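PDB 6KHR: formate-dependent phosphoribosylglycinamide formyltransferase from Mycobacterium tuberculosis H37Rv, which belongs to the ATP-grasp superfamily of enzymes, with an ATP-grasp domain in the middle of its chain. Local coordinates for residues 394-399 / 403-408; 248-253 / 258-263; 317-322 / 379-384. One frame throughout, in Å; residues are numbered along the deposited sequence.

How the interactions relate
All three contacts reach the same eight-stranded antiparallel sheet. Interaction 2 closes a hairpin inside it, interaction 1 joins one of its later strands to the C-terminal helix, and interaction 3 ties an edge strand, 380-384, to a short helix. The centre of interaction 1 lies about 11 Å from the centres of both others, which are about 14 Å apart. R403 of interaction 1 reaches into interaction 2, its NE 2.5 Å from E258 OE2 in a salt bridge. E379 of interaction 3 pairs through OE2 with R405 NH1 of interaction 1, 3.1 Å away. Between interactions 2 and 3, Q261 OE1 and S320 OG are 2.8 Å apart, a probable hydrogen bond.

Interaction 1: residues 394-399 / 403-408; sequences ATAPEV and RERARE
A394 and A406 are 5.1 Å apart, CA to CA, where the chain leaves strand 390-395, turns, and runs back beside its own strand as helix 399-413. This is a strand-turn-helix unit at the C-terminal end of the chain, with E398 at the N-cap position. The helix starts with a regular i to i+4 bond: R403 N donates to V399 O at 2.7 Å.

On the strand side, the CB of A394 rests against R405 CB at 3.4 Å. A394 CB and A406 CB, 4.2 Å apart, are two small side chains meeting where helix approaches strand. R405 reaches from the helix back to the end of the strand. With CG placed beside the backbone N (chi1 -60°) and the chain straight from CG to NE, its guanidinium arrives edge-on at T395 O. R405 NH1 donates to T395 O at 2.6 Å, in the carbonyl plane and on a lone pair, while the oxygen lies within 2° of the guanidinium plane. The methyl of A396 approaches the same NH1 obliquely. NH1 has a second partner in E379, whose carboxylate also receives T395 OG1, so the end of the strand and the helix share one acidic group.

Nearer the helix start, V399 and R403 cross obliquely, V399 CG1 lying 3.9 Å from R403 CD. R403 bends at chi3 (65°), and its polar end reaches past strand 346-351 to strand 256-261: NE is salt-bridged to E258, and the guanidinium makes a cation-pi contact with W260. Nearer the backbone than that bend, the aliphatic CG of R403 sits 3.4 Å from V399 O.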
ATOM      1  N   ALA A 394     -12.680  -2.785  -4.084  1.00 27.17           N
ATOM      2  CA  ALA A 394     -13.196  -4.043  -3.583  1.00 27.42           C
ATOM      3  C   ALA A 394     -12.447  -5.181  -4.256  1.00 40.60           C
ATOM      4  O   ALA A 394     -11.959  -5.041  -5.383  1.00 46.33           O
ATOM      5  CB  ALA A 394     -14.681  -4.189  -3.863  1.00 29.41           C
ATOM      6  N   THR A 395     -12.359  -6.307  -3.562  1.00 27.34           N
ATOM      7  CA  THR A 395     -11.961  -7.552  -4.192  1.00 39.68           C
ATOM      8  C   THR A 395     -13.053  -8.576  -3.945  1.00 33.65           C
ATOM      9  O   THR A 395     -13.967  -8.339  -3.174  1.00 33.97           O
ATOM     10  CB  THR A 395     -10.601  -8.052  -3.675  1.00 41.25           C
ATOM     11  OG1 THR A 395     -10.638  -8.144  -2.243  1.00 37.57           O
ATOM     12  CG2 THR A 395      -9.456  -7.102  -4.151  1.00 26.70           C
ATOM     13  N   ALA A 396     -12.938  -9.725  -4.592  1.00 33.98           N
ATOM     14  CA  ALA A 396     -13.959 -10.764  -4.595  1.00 28.33           C
ATOM     15  C   ALA A 396     -13.410 -11.984  -5.310  1.00 34.96           C
ATOM     16  O   ALA A 396     -12.400 -11.883  -6.034  1.00 33.18           O
ATOM     17  CB  ALA A 396     -15.219 -10.282  -5.310  1.00 31.42           C
ATOM     18  N   PRO A 397     -14.033 -13.149  -5.150  1.00 28.89           N
ATOM     19  CA  PRO A 397     -13.641 -14.300  -5.979  1.00 28.93           C
ATOM     20  C   PRO A 397     -13.941 -14.105  -7.441  1.00 28.54           C
ATOM     21  O   PRO A 397     -13.389 -14.843  -8.258  1.00 38.96           O
ATOM     22  CB  PRO A 397     -14.452 -15.465  -5.402  1.00 29.79           C
ATOM     23  CG  PRO A 397     -14.815 -15.044  -4.024  1.00 30.16           C
ATOM     24  CD  PRO A 397     -14.911 -13.530  -4.036  1.00 30.10           C
ATOM     25  N   GLU A 398     -14.790 -13.151  -7.820  1.00 38.31           N
ATOM     26  CA  GLU A 398     -15.051 -12.897  -9.233  1.00 28.06           C
ATOM     27  C   GLU A 398     -15.047 -11.407  -9.514  1.00 29.58           C
ATOM     28  O   GLU A 398     -15.427 -10.589  -8.662  1.00 36.41           O
ATOM     29  CB  GLU A 398     -16.379 -13.482  -9.696  1.00 36.46           C
ATOM     30  CG  GLU A 398     -16.360 -14.969  -9.902  1.00 35.71           C
ATOM     31  CD  GLU A 398     -16.464 -15.725  -8.591  1.00 60.24           C
ATOM     32  OE1 GLU A 398     -17.280 -15.325  -7.715  1.00 64.81           O
ATOM     33  OE2 GLU A 398     -15.711 -16.709  -8.433  1.00 68.05           O
ATOM     34  N   VAL A 399     -14.608 -11.069 -10.729  1.00 30.59           N
ATOM     35  CA  VAL A 399     -14.551  -9.669 -11.138  1.00 38.31           C
ATOM     36  C   VAL A 399     -15.930  -9.045 -11.046  1.00 36.80           C
ATOM     37  O   VAL A 399     -16.078  -7.890 -10.628  1.00 33.24           O
ATOM     38  CB  VAL A 399     -13.963  -9.544 -12.560  1.00 34.55           C
ATOM     39  CG1 VAL A 399     -14.090  -8.124 -13.063  1.00 29.28           C
ATOM     40  CG2 VAL A 399     -12.518  -9.961 -12.550  1.00 46.37           C
ATOM     41  N   ARG A 403     -16.706  -5.726  -9.084  1.00 27.64           N
ATOM     42  CA  ARG A 403     -17.205  -4.465  -9.630  1.00 33.22           C
ATOM     43  C   ARG A 403     -18.474  -4.008  -8.922  1.00 36.38           C
ATOM     44  O   ARG A 403     -18.647  -2.809  -8.664  1.00 37.82           O
ATOM     45  CB  ARG A 403     -17.442  -4.585 -11.133  1.00 27.64           C
ATOM     46  CG  ARG A 403     -16.163  -4.730 -11.910  1.00 31.45           C
ATOM     47  CD  ARG A 403     -16.416  -4.961 -13.357  1.00 36.34           C
ATOM     48  NE  ARG A 403     -17.054  -3.798 -13.962  1.00 36.47           N
ATOM     49  CZ  ARG A 403     -17.430  -3.736 -15.235  1.00 36.58           C
ATOM     50  NH1 ARG A 403     -17.234  -4.769 -16.042  1.00 40.09           N
ATOM     51  NH2 ARG A 403     -18.005  -2.644 -15.700  1.00 32.99           N
ATOM     52  N   GLU A 404     -19.364  -4.946  -8.573  1.00 32.58           N
ATOM     53  CA  GLU A 404     -20.594  -4.554  -7.895  1.00 33.07           C
ATOM     54  C   GLU A 404     -20.305  -3.986  -6.503  1.00 40.77           C
ATOM     55  O   GLU A 404     -20.904  -2.986  -6.097  1.00 41.14           O
ATOM     56  CB  GLU A 404     -21.547  -5.738  -7.820  1.00 37.82           C
ATOM     57  CG  GLU A 404     -22.999  -5.344  -7.552  1.00 60.39           C
ATOM     58  CD  GLU A 404     -23.427  -5.578  -6.112  1.00 97.91           C
ATOM     59  OE1 GLU A 404     -24.649  -5.503  -5.836  1.00118.34           O
ATOM     60  OE2 GLU A 404     -22.551  -5.840  -5.254  1.00106.59           O
ATOM     61  N   ARG A 405     -19.365  -4.592  -5.776  1.00 37.19           N
ATOM     62  CA  ARG A 405     -18.982  -4.068  -4.467  1.00 38.42           C
ATOM     63  C   ARG A 405     -18.353  -2.690  -4.579  1.00 40.17           C
ATOM     64  O   ARG A 405     -18.600  -1.818  -3.729  1.00 36.45           O
ATOM     65  CB  ARG A 405     -18.003  -5.015  -3.790  1.00 34.59           C
ATOM     66  CG  ARG A 405     -18.523  -6.358  -3.558  1.00 29.61           C
ATOM     67  CD  ARG A 405     -17.419  -7.320  -3.182  1.00 33.95           C
ATOM     68  NE  ARG A 405     -18.022  -8.422  -2.449  1.00 37.76           N
ATOM     69  CZ  ARG A 405     -17.362  -9.455  -1.952  1.00 38.83           C
ATOM     70  NH1 ARG A 405     -16.052  -9.527  -2.093  1.00 38.22           N
ATOM     71  NH2 ARG A 405     -18.017 -10.402  -1.294  1.00 36.23           N
ATOM     72  N   ALA A 406     -17.502  -2.485  -5.592  1.00 38.02           N
ATOM     73  CA  ALA A 406     -16.833  -1.196  -5.734  1.00 36.79           C
ATOM     74  C   ALA A 406     -17.831  -0.114  -6.090  1.00 42.06           C
ATOM     75  O   ALA A 406     -17.732   1.014  -5.596  1.00 43.10           O
ATOM     76  CB  ALA A 406     -15.716  -1.271  -6.772  1.00 27.82           C
ATOM     77  N   ARG A 407     -18.822  -0.440  -6.917  1.00 29.27           N
ATOM     78  CA  ARG A 407     -19.837   0.560  -7.211  1.00 29.92           C
ATOM     79  C   ARG A 407     -20.637   0.877  -5.947  1.00 44.25           C
ATOM     80  O   ARG A 407     -21.010   2.034  -5.722  1.00 39.63           O
ATOM     81  CB  ARG A 407     -20.698   0.067  -8.368  1.00 30.16           C
ATOM     82  CG  ARG A 407     -21.963   0.817  -8.632  1.00 37.74           C
ATOM     83  CD  ARG A 407     -23.081  -0.168  -8.929  1.00 52.08           C
ATOM     84  NE  ARG A 407     -23.242  -0.405 -10.359  1.00 59.80           N
ATOM     85  CZ  ARG A 407     -24.143   0.217 -11.116  1.00 86.55           C
ATOM     86  NH1 ARG A 407     -24.968   1.106 -10.576  1.00 93.58           N
ATOM     87  NH2 ARG A 407     -24.223  -0.052 -12.415  1.00 95.43           N
ATOM     88  N   GLU A 408     -20.843  -0.121  -5.075  1.00 42.16           N
ATOM     89  CA  GLU A 408     -21.504   0.135  -3.803  1.00 39.09           C
ATOM     90  C   GLU A 408     -20.648   1.035  -2.920  1.00 45.03           C
ATOM     91  O   GLU A 408     -21.117   2.074  -2.446  1.00 41.20           O
ATOM     92  CB  GLU A 408     -21.836  -1.184  -3.107  1.00 55.27           C
ATOM     93  CG  GLU A 408     -23.299  -1.608  -3.260  1.00 83.15           C
ATOM     94  CD  GLU A 408     -23.550  -3.091  -2.971  1.00107.51           C
ATOM     95  OE1 GLU A 408     -22.579  -3.879  -2.882  1.00113.45           O
ATOM     96  OE2 GLU A 408     -24.733  -3.476  -2.831  1.00114.92           O
TER

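Interaction 2: residues 248-253 / 258-263; sequences GHRDAD and ESWQPQ
G248 and W260 form an antiparallel hydrogen-bonded pair in the beta hairpin of strands 238-252 and 256-261, within the ATP-grasp domain. G248 N to W260 O and W260 N to G248 O are both 2.9 Å. H249 with S259 is the non-hydrogen-bonded pair that follows, and R250 with E258 is hydrogen-bonded again.

W260 leaves its CB with CG lodged between backbone N and carbonyl carbon (chi1 59°), which lays the indole over the opposite strand on the face it shares with R250 and E258. G248 O lies over one face of the indole, near its centre, 3.5 Å from W260 CD2. The five-membered ring takes G248 CA over the same face in a CH-pi contact, 4.0 Å from its centroid. NE1, at the pyrrole edge, donates to Q263 OE1 almost in the ring plane, and this bond probably helps to hold the indole in its rotation. On the benzo side, CH2 reaches H249 N over the same face, while R250 CG meets the CZ3 edge.

R250 continues as an extended chain to a guanidinium whose plane is turned 73° from the E258 carboxylate; E258 OE1 lies over its face, and OE2 turns to R403. R250 NH2 stands 3.0 Å from E258 OE1 in a salt bridge.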
ATOM      1  N   GLY A 248      -8.978  -4.020 -17.276  1.00 25.40           N
ATOM      2  CA  GLY A 248     -10.065  -3.400 -18.022  1.00 29.69           C
ATOM      3  C   GLY A 248     -10.514  -2.113 -17.348  1.00 32.77           C
ATOM      4  O   GLY A 248     -10.508  -2.001 -16.121  1.00 44.41           O
ATOM      5  N   HIS A 249     -10.900  -1.126 -18.157  1.00 25.19           N
ATOM      6  CA  HIS A 249     -11.341   0.144 -17.587  1.00 38.64           C
ATOM      7  C   HIS A 249     -12.311   0.845 -18.528  1.00 42.98           C
ATOM      8  O   HIS A 249     -12.464   0.474 -19.695  1.00 47.79           O
ATOM      9  CB  HIS A 249     -10.162   1.068 -17.242  1.00 35.45           C
ATOM     10  CG  HIS A 249      -9.325   1.485 -18.414  1.00 37.81           C
ATOM     11  ND1 HIS A 249      -9.607   2.601 -19.177  1.00 39.87           N
ATOM     12  CD2 HIS A 249      -8.185   0.956 -18.930  1.00 42.86           C
ATOM     13  CE1 HIS A 249      -8.687   2.732 -20.116  1.00 38.47           C
ATOM     14  NE2 HIS A 249      -7.818   1.742 -19.993  1.00 36.83           N
ATOM     15  N   ARG A 250     -12.977   1.867 -17.984  1.00 40.27           N
ATOM     16  CA  ARG A 250     -14.039   2.587 -18.679  1.00 43.31           C
ATOM     17  C   ARG A 250     -14.529   3.751 -17.824  1.00 44.92           C
ATOM     18  O   ARG A 250     -14.414   3.738 -16.593  1.00 40.06           O
ATOM     19  CB  ARG A 250     -15.214   1.662 -19.022  1.00 40.42           C
ATOM     20  CG  ARG A 250     -16.258   1.537 -17.939  1.00 29.64           C
ATOM     21  CD  ARG A 250     -17.440   0.789 -18.478  1.00 31.78           C
ATOM     22  NE  ARG A 250     -18.319   0.393 -17.392  1.00 65.01           N
ATOM     23  CZ  ARG A 250     -19.248   1.174 -16.862  1.00 68.71           C
ATOM     24  NH1 ARG A 250     -19.440   2.404 -17.332  1.00 58.85           N
ATOM     25  NH2 ARG A 250     -19.987   0.718 -15.858  1.00 72.35           N
ATOM     26  N   ASP A 251     -15.142   4.716 -18.498  1.00 52.23           N
ATOM     27  CA  ASP A 251     -15.739   5.916 -17.875  1.00 55.03           C
ATOM     28  C   ASP A 251     -17.084   5.513 -17.288  1.00 58.73           C
ATOM     29  O   ASP A 251     -17.845   4.907 -17.975  1.00 61.00           O
ATOM     30  CB  ASP A 251     -15.803   7.068 -18.864  1.00 63.18           C
ATOM     31  CG  ASP A 251     -14.440   7.683 -19.080  1.00 83.50           C
ATOM     32  OD1 ASP A 251     -13.630   7.642 -18.153  1.00 91.15           O
ATOM     33  OD2 ASP A 251     -14.200   8.189 -20.171  1.00 88.81           O
ATOM     34  N   ALA A 252     -17.334   5.895 -16.048  1.00 62.79           N
ATOM     35  CA  ALA A 252     -18.563   5.467 -15.372  1.00 66.60           C
ATOM     36  C   ALA A 252     -19.516   6.635 -15.180  1.00 72.57           C
ATOM     37  O   ALA A 252     -19.117   7.772 -15.386  1.00 66.93           O
ATOM     38  CB  ALA A 252     -18.201   4.851 -14.062  1.00 65.74           C
ATOM     39  N   ASP A 253     -20.724   6.294 -14.764  1.00 87.76           N
ATOM     40  CA  ASP A 253     -21.868   7.211 -14.534  1.00111.32           C
ATOM     41  C   ASP A 253     -21.464   8.612 -14.051  1.00118.10           C
ATOM     42  O   ASP A 253     -21.521   9.540 -14.852  1.00127.95           O
ATOM     43  CB  ASP A 253     -22.902   6.554 -13.623  1.00118.14           C
ATOM     44  CG  ASP A 253     -24.114   6.080 -14.396  1.00123.14           C
ATOM     45  OD1 ASP A 253     -24.272   6.540 -15.544  1.00123.63           O
ATOM     46  OD2 ASP A 253     -24.890   5.269 -13.846  1.00124.46           O
ATOM     47  N   GLU A 258     -13.821   3.642 -13.821  1.00 39.13           N
ATOM     48  CA  GLU A 258     -13.938   2.283 -13.305  1.00 36.83           C
ATOM     49  C   GLU A 258     -12.851   1.414 -13.922  1.00 37.26           C
ATOM     50  O   GLU A 258     -12.584   1.498 -15.115  1.00 38.75           O
ATOM     51  CB  GLU A 258     -15.313   1.674 -13.600  1.00 30.10           C
ATOM     52  CG  GLU A 258     -15.488   0.256 -13.036  1.00 40.39           C
ATOM     53  CD  GLU A 258     -16.785  -0.454 -13.476  1.00 50.59           C
ATOM     54  OE1 GLU A 258     -17.507   0.062 -14.357  1.00 53.23           O
ATOM     55  OE2 GLU A 258     -17.085  -1.545 -12.938  1.00 45.61           O
ATOM     56  N   SER A 259     -12.208   0.594 -13.104  1.00 33.94           N
ATOM     57  CA  SER A 259     -11.251  -0.376 -13.606  1.00 27.46           C
ATOM     58  C   SER A 259     -11.463  -1.685 -12.863  1.00 35.03           C
ATOM     59  O   SER A 259     -12.172  -1.743 -11.850  1.00 26.04           O
ATOM     60  CB  SER A 259      -9.800   0.112 -13.450  1.00 30.41           C
ATOM     61  OG  SER A 259      -9.394   0.116 -12.091  1.00 31.26           O
ATOM     62  N   TRP A 260     -10.823  -2.739 -13.366  1.00 25.31           N
ATOM     63  CA  TRP A 260     -10.981  -4.078 -12.820  1.00 30.88           C
ATOM     64  C   TRP A 260      -9.885  -4.960 -13.422  1.00 31.85           C
ATOM     65  O   TRP A 260      -9.375  -4.678 -14.512  1.00 24.74           O
ATOM     66  CB  TRP A 260     -12.404  -4.643 -13.100  1.00 25.57           C
ATOM     67  CG  TRP A 260     -12.759  -4.726 -14.586  1.00 31.69           C
ATOM     68  CD1 TRP A 260     -12.484  -5.768 -15.438  1.00 31.94           C
ATOM     69  CD2 TRP A 260     -13.419  -3.723 -15.390  1.00 36.83           C
ATOM     70  NE1 TRP A 260     -12.941  -5.485 -16.708  1.00 38.99           N
ATOM     71  CE2 TRP A 260     -13.510  -4.239 -16.716  1.00 45.11           C
ATOM     72  CE3 TRP A 260     -13.931  -2.441 -15.132  1.00 33.25           C
ATOM     73  CZ2 TRP A 260     -14.097  -3.519 -17.774  1.00 25.68           C
ATOM     74  CZ3 TRP A 260     -14.529  -1.717 -16.199  1.00 38.79           C
ATOM     75  CH2 TRP A 260     -14.608  -2.270 -17.492  1.00 37.63           C
ATOM     76  N   GLN A 261      -9.543  -6.031 -12.698  1.00 27.62           N
ATOM     77  CA  GLN A 261      -8.399  -6.892 -12.993  1.00 24.80           C
ATOM     78  C   GLN A 261      -8.703  -8.270 -12.426  1.00 33.97           C
ATOM     79  O   GLN A 261      -9.071  -8.366 -11.249  1.00 37.41           O
ATOM     80  CB  GLN A 261      -7.111  -6.355 -12.370  1.00 29.20           C
ATOM     81  CG  GLN A 261      -5.872  -7.075 -12.804  1.00 38.69           C
ATOM     82  CD  GLN A 261      -4.633  -6.666 -12.006  1.00 47.96           C
ATOM     83  OE1 GLN A 261      -4.677  -6.550 -10.776  1.00 54.73           O
ATOM     84  NE2 GLN A 261      -3.521  -6.447 -12.707  1.00 33.63           N
ATOM     85  N   PRO A 262      -8.561  -9.341 -13.211  1.00 39.88           N
ATOM     86  CA  PRO A 262      -8.148  -9.339 -14.611  1.00 38.29           C
ATOM     87  C   PRO A 262      -9.304  -9.202 -15.601  1.00 33.91           C
ATOM     88  O   PRO A 262     -10.396  -9.670 -15.327  1.00 37.35           O
ATOM     89  CB  PRO A 262      -7.485 -10.710 -14.767  1.00 27.32           C
ATOM     90  CG  PRO A 262      -8.226 -11.609 -13.803  1.00 27.37           C
ATOM     91  CD  PRO A 262      -8.814 -10.710 -12.724  1.00 43.57           C
ATOM     92  N   GLN A 263      -9.046  -8.543 -16.727  1.00 40.43           N
ATOM     93  CA  GLN A 263      -9.920  -8.609 -17.890  1.00 33.37           C
ATOM     94  C   GLN A 263      -9.587  -9.860 -18.697  1.00 33.32           C
ATOM     95  O   GLN A 263      -8.437 -10.044 -19.108  1.00 35.18           O
ATOM     96  CB  GLN A 263      -9.739  -7.366 -18.753  1.00 26.47           C
ATOM     97  CG  GLN A 263     -10.391  -7.502 -20.125  1.00 24.63           C
ATOM     98  CD  GLN A 263     -11.893  -7.727 -20.026  1.00 34.90           C
ATOM     99  OE1 GLN A 263     -12.626  -6.901 -19.449  1.00 29.34           O
ATOM    100  NE2 GLN A 263     -12.361  -8.860 -20.563  1.00 31.68           N
TER

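Interaction 3: residues 317-322 / 379-384; sequences TVRSQR and ESDVVI
R319 presents the edge of its guanidinium to D381, and a single carboxylate oxygen, OD2, takes both of the N-H groups on that edge. R319 NE donates to D381 OD2 at 2.6 Å and R319 NH2 to the same D381 OD2 at 2.5 Å, so the salt bridge is forked at one oxygen and does not pair two oxygens with two nitrogens. No atom of residues 379-384 stands over either guanidinium face. The two flat groups are turned 37° against each other, and NE meets OD2 on its anti side, close to the guanidinium plane and 17° out of the carboxylate plane.

A bend in R319 at chi2 (-65°) turns the guanidinium edge toward D381 OD2; the two side chains cross at about a right angle. The backbones stay well apart, 8.1 Å between the CA atoms of R319 and D381, so the long R319 side chain spans most of the gap to the short D381.

The contact joins a one-turn helix, 317-320, to strand 380-384, an edge strand within this chain of the eight-stranded antiparallel sheet; D381 is held there by backbone bonds to L393. It also lies at the subunit interface. R319 NH2 is salt-bridged to E327 of the second subunit, and D381 OD1 to R331 of that subunit, so each partner of the local ion pair has a second, oppositely charged one across the interface. The alternating charges would probably keep both groups ionised. Within its own strand, D381 OD1 also accepts a weak bond from V382 N at 2.9 Å.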
ATOM      1  N   THR A 317      -4.638  -2.212  -8.552  1.00 37.15           N
ATOM      2  CA  THR A 317      -3.549  -3.097  -8.144  1.00 43.71           C
ATOM      3  C   THR A 317      -3.230  -2.966  -6.660  1.00 44.88           C
ATOM      4  O   THR A 317      -2.753  -3.944  -6.064  1.00 37.52           O
ATOM      5  CB  THR A 317      -2.278  -2.865  -8.991  1.00 35.60           C
ATOM      6  OG1 THR A 317      -1.840  -1.502  -8.889  1.00 39.10           O
ATOM      7  CG2 THR A 317      -2.524  -3.223 -10.468  1.00 25.08           C
ATOM      8  N   VAL A 318      -3.556  -1.817  -6.042  1.00 45.89           N
ATOM      9  CA  VAL A 318      -3.282  -1.617  -4.616  1.00 41.29           C
ATOM     10  C   VAL A 318      -3.856  -2.763  -3.795  1.00 41.20           C
ATOM     11  O   VAL A 318      -3.292  -3.139  -2.761  1.00 42.11           O
ATOM     12  CB  VAL A 318      -3.815  -0.238  -4.148  1.00 31.97           C
ATOM     13  CG1 VAL A 318      -3.814  -0.134  -2.646  1.00 28.30           C
ATOM     14  CG2 VAL A 318      -2.981   0.896  -4.740  1.00 27.41           C
ATOM     15  N   ARG A 319      -4.951  -3.375  -4.268  1.00 36.01           N
ATOM     16  CA  ARG A 319      -5.551  -4.511  -3.580  1.00 36.63           C
ATOM     17  C   ARG A 319      -5.593  -5.802  -4.382  1.00 37.72           C
ATOM     18  O   ARG A 319      -5.782  -6.862  -3.779  1.00 43.35           O
ATOM     19  CB  ARG A 319      -6.990  -4.189  -3.136  1.00 37.04           C
ATOM     20  CG  ARG A 319      -7.097  -3.233  -1.971  1.00 26.62           C
ATOM     21  CD  ARG A 319      -6.490  -3.872  -0.737  1.00 31.68           C
ATOM     22  NE  ARG A 319      -6.336  -2.913   0.344  1.00 52.03           N
ATOM     23  CZ  ARG A 319      -5.484  -3.065   1.350  1.00 69.79           C
ATOM     24  NH1 ARG A 319      -4.717  -4.147   1.403  1.00 75.43           N
ATOM     25  NH2 ARG A 319      -5.399  -2.142   2.302  1.00 70.98           N
ATOM     26  N   SER A 320      -5.438  -5.762  -5.707  1.00 33.72           N
ATOM     27  CA  SER A 320      -5.604  -6.999  -6.474  1.00 31.03           C
ATOM     28  C   SER A 320      -4.300  -7.732  -6.758  1.00 25.86           C
ATOM     29  O   SER A 320      -4.341  -8.918  -7.109  1.00 31.92           O
ATOM     30  CB  SER A 320      -6.310  -6.721  -7.796  1.00 33.68           C
ATOM     31  OG  SER A 320      -5.763  -5.572  -8.411  1.00 42.46           O
ATOM     32  N   GLN A 321      -3.155  -7.079  -6.612  1.00 25.86           N
ATOM     33  CA  GLN A 321      -1.869  -7.718  -6.849  1.00 29.64           C
ATOM     34  C   GLN A 321      -1.083  -7.805  -5.556  1.00 26.41           C
ATOM     35  O   GLN A 321      -1.214  -6.944  -4.692  1.00 26.47           O
ATOM     36  CB  GLN A 321      -1.017  -6.944  -7.871  1.00 37.96           C
ATOM     37  CG  GLN A 321      -1.707  -6.635  -9.173  1.00 47.89           C
ATOM     38  CD  GLN A 321      -0.737  -6.334 -10.283  1.00 44.37           C
ATOM     39  OE1 GLN A 321      -0.837  -6.908 -11.357  1.00 52.15           O
ATOM     40  NE2 GLN A 321       0.211  -5.428 -10.032  1.00 34.31           N
ATOM     41  N   ARG A 322      -0.248  -8.848  -5.447  1.00 26.76           N
ATOM     42  CA  ARG A 322       0.748  -8.906  -4.379  1.00 28.39           C
ATOM     43  C   ARG A 322       1.525  -7.592  -4.270  1.00 32.39           C
ATOM     44  O   ARG A 322       1.637  -7.012  -3.188  1.00 45.32           O
ATOM     45  CB  ARG A 322       1.699 -10.083  -4.618  1.00 28.88           C
ATOM     46  CG  ARG A 322       2.490 -10.505  -3.398  1.00 33.22           C
ATOM     47  CD  ARG A 322       3.514 -11.603  -3.731  1.00 37.14           C
ATOM     48  NE  ARG A 322       4.705 -11.039  -4.373  1.00 45.02           N
ATOM     49  CZ  ARG A 322       5.818 -10.636  -3.751  1.00 36.84           C
ATOM     50  NH1 ARG A 322       5.950 -10.707  -2.443  1.00 30.01           N
ATOM     51  NH2 ARG A 322       6.822 -10.155  -4.460  1.00 55.13           N
ATOM     52  N   GLU A 379     -14.960  -6.962   1.701  1.00 52.28           N
ATOM     53  CA  GLU A 379     -13.631  -6.958   1.049  1.00 33.33           C
ATOM     54  C   GLU A 379     -13.353  -5.597   0.441  1.00 35.95           C
ATOM     55  O   GLU A 379     -12.685  -5.538  -0.525  1.00 38.87           O
ATOM     56  CB  GLU A 379     -13.536  -8.048  -0.008  1.00 53.94           C
ATOM     57  CG  GLU A 379     -13.204  -9.427   0.495  1.00 72.53           C
ATOM     58  CD  GLU A 379     -13.004 -10.484  -0.574  1.00 86.50           C
ATOM     59  OE1 GLU A 379     -11.948 -10.524  -1.192  1.00 85.44           O
ATOM     60  OE2 GLU A 379     -13.899 -11.285  -0.763  1.00 89.27           O
ATOM     61  N   SER A 380     -13.799  -4.546   1.077  1.00 28.71           N
ATOM     62  CA  SER A 380     -13.646  -3.206   0.504  1.00 37.35           C
ATOM     63  C   SER A 380     -12.524  -2.412   1.158  1.00 45.91           C
ATOM     64  O   SER A 380     -12.108  -2.723   2.230  1.00 45.35           O
ATOM     65  CB  SER A 380     -14.949  -2.495   0.542  1.00 33.78           C
ATOM     66  OG  SER A 380     -15.401  -2.285   1.851  1.00 37.58           O
ATOM     67  N   ASP A 381     -12.032  -1.442   0.422  1.00 46.22           N
ATOM     68  CA  ASP A 381     -11.005  -0.517   0.918  1.00 52.08           C
ATOM     69  C   ASP A 381     -11.255   0.844   0.295  1.00 45.58           C
ATOM     70  O   ASP A 381     -11.978   0.959  -0.637  1.00 51.38           O
ATOM     71  CB  ASP A 381      -9.592  -1.024   0.679  1.00 69.01           C
ATOM     72  CG  ASP A 381      -8.622  -0.561   1.747  1.00 93.22           C
ATOM     73  OD1 ASP A 381      -9.053   0.131   2.675  1.00 99.27           O
ATOM     74  OD2 ASP A 381      -7.448  -0.890   1.635  1.00 97.19           O
ATOM     75  N   VAL A 382     -10.558   1.828   0.819  1.00 34.02           N
ATOM     76  CA  VAL A 382     -10.736   3.218   0.348  1.00 42.78           C
ATOM     77  C   VAL A 382      -9.423   3.980   0.524  1.00 44.78           C
ATOM     78  O   VAL A 382      -8.661   3.584   1.322  1.00 57.02           O
ATOM     79  CB  VAL A 382     -11.923   3.825   1.112  1.00 46.26           C
ATOM     80  CG1 VAL A 382     -11.764   5.265   1.489  1.00 43.36           C
ATOM     81  CG2 VAL A 382     -13.198   3.651   0.364  1.00 33.70           C
ATOM     82  N   VAL A 383      -9.137   4.934  -0.351  1.00 44.01           N
ATOM     83  CA  VAL A 383      -7.962   5.834  -0.245  1.00 44.71           C
ATOM     84  C   VAL A 383      -8.497   7.254  -0.395  1.00 44.71           C
ATOM     85  O   VAL A 383      -8.851   7.588  -1.475  1.00 47.07           O
ATOM     86  CB  VAL A 383      -6.914   5.527  -1.320  1.00 45.42           C
ATOM     87  CG1 VAL A 383      -5.592   6.179  -1.003  1.00 52.32           C
ATOM     88  CG2 VAL A 383      -6.703   4.057  -1.511  1.00 39.70           C
ATOM     89  N   ILE A 384      -8.573   8.021   0.690  1.00 49.61           N
ATOM     90  CA  ILE A 384      -9.104   9.414   0.711  1.00 54.43           C
ATOM     91  C   ILE A 384      -7.967  10.359   0.363  1.00 62.48           C
ATOM     92  O   ILE A 384      -6.901  10.139   0.862  1.00 57.75           O
ATOM     93  CB  ILE A 384      -9.718   9.722   2.081  1.00 54.54           C
ATOM     94  CG1 ILE A 384     -10.900   8.807   2.319  1.00 39.12           C
ATOM     95  CG2 ILE A 384     -10.152  11.163   2.178  1.00 58.15           C
ATOM     96  CD1 ILE A 384     -11.660   8.634   1.089  1.00 44.57           C
TER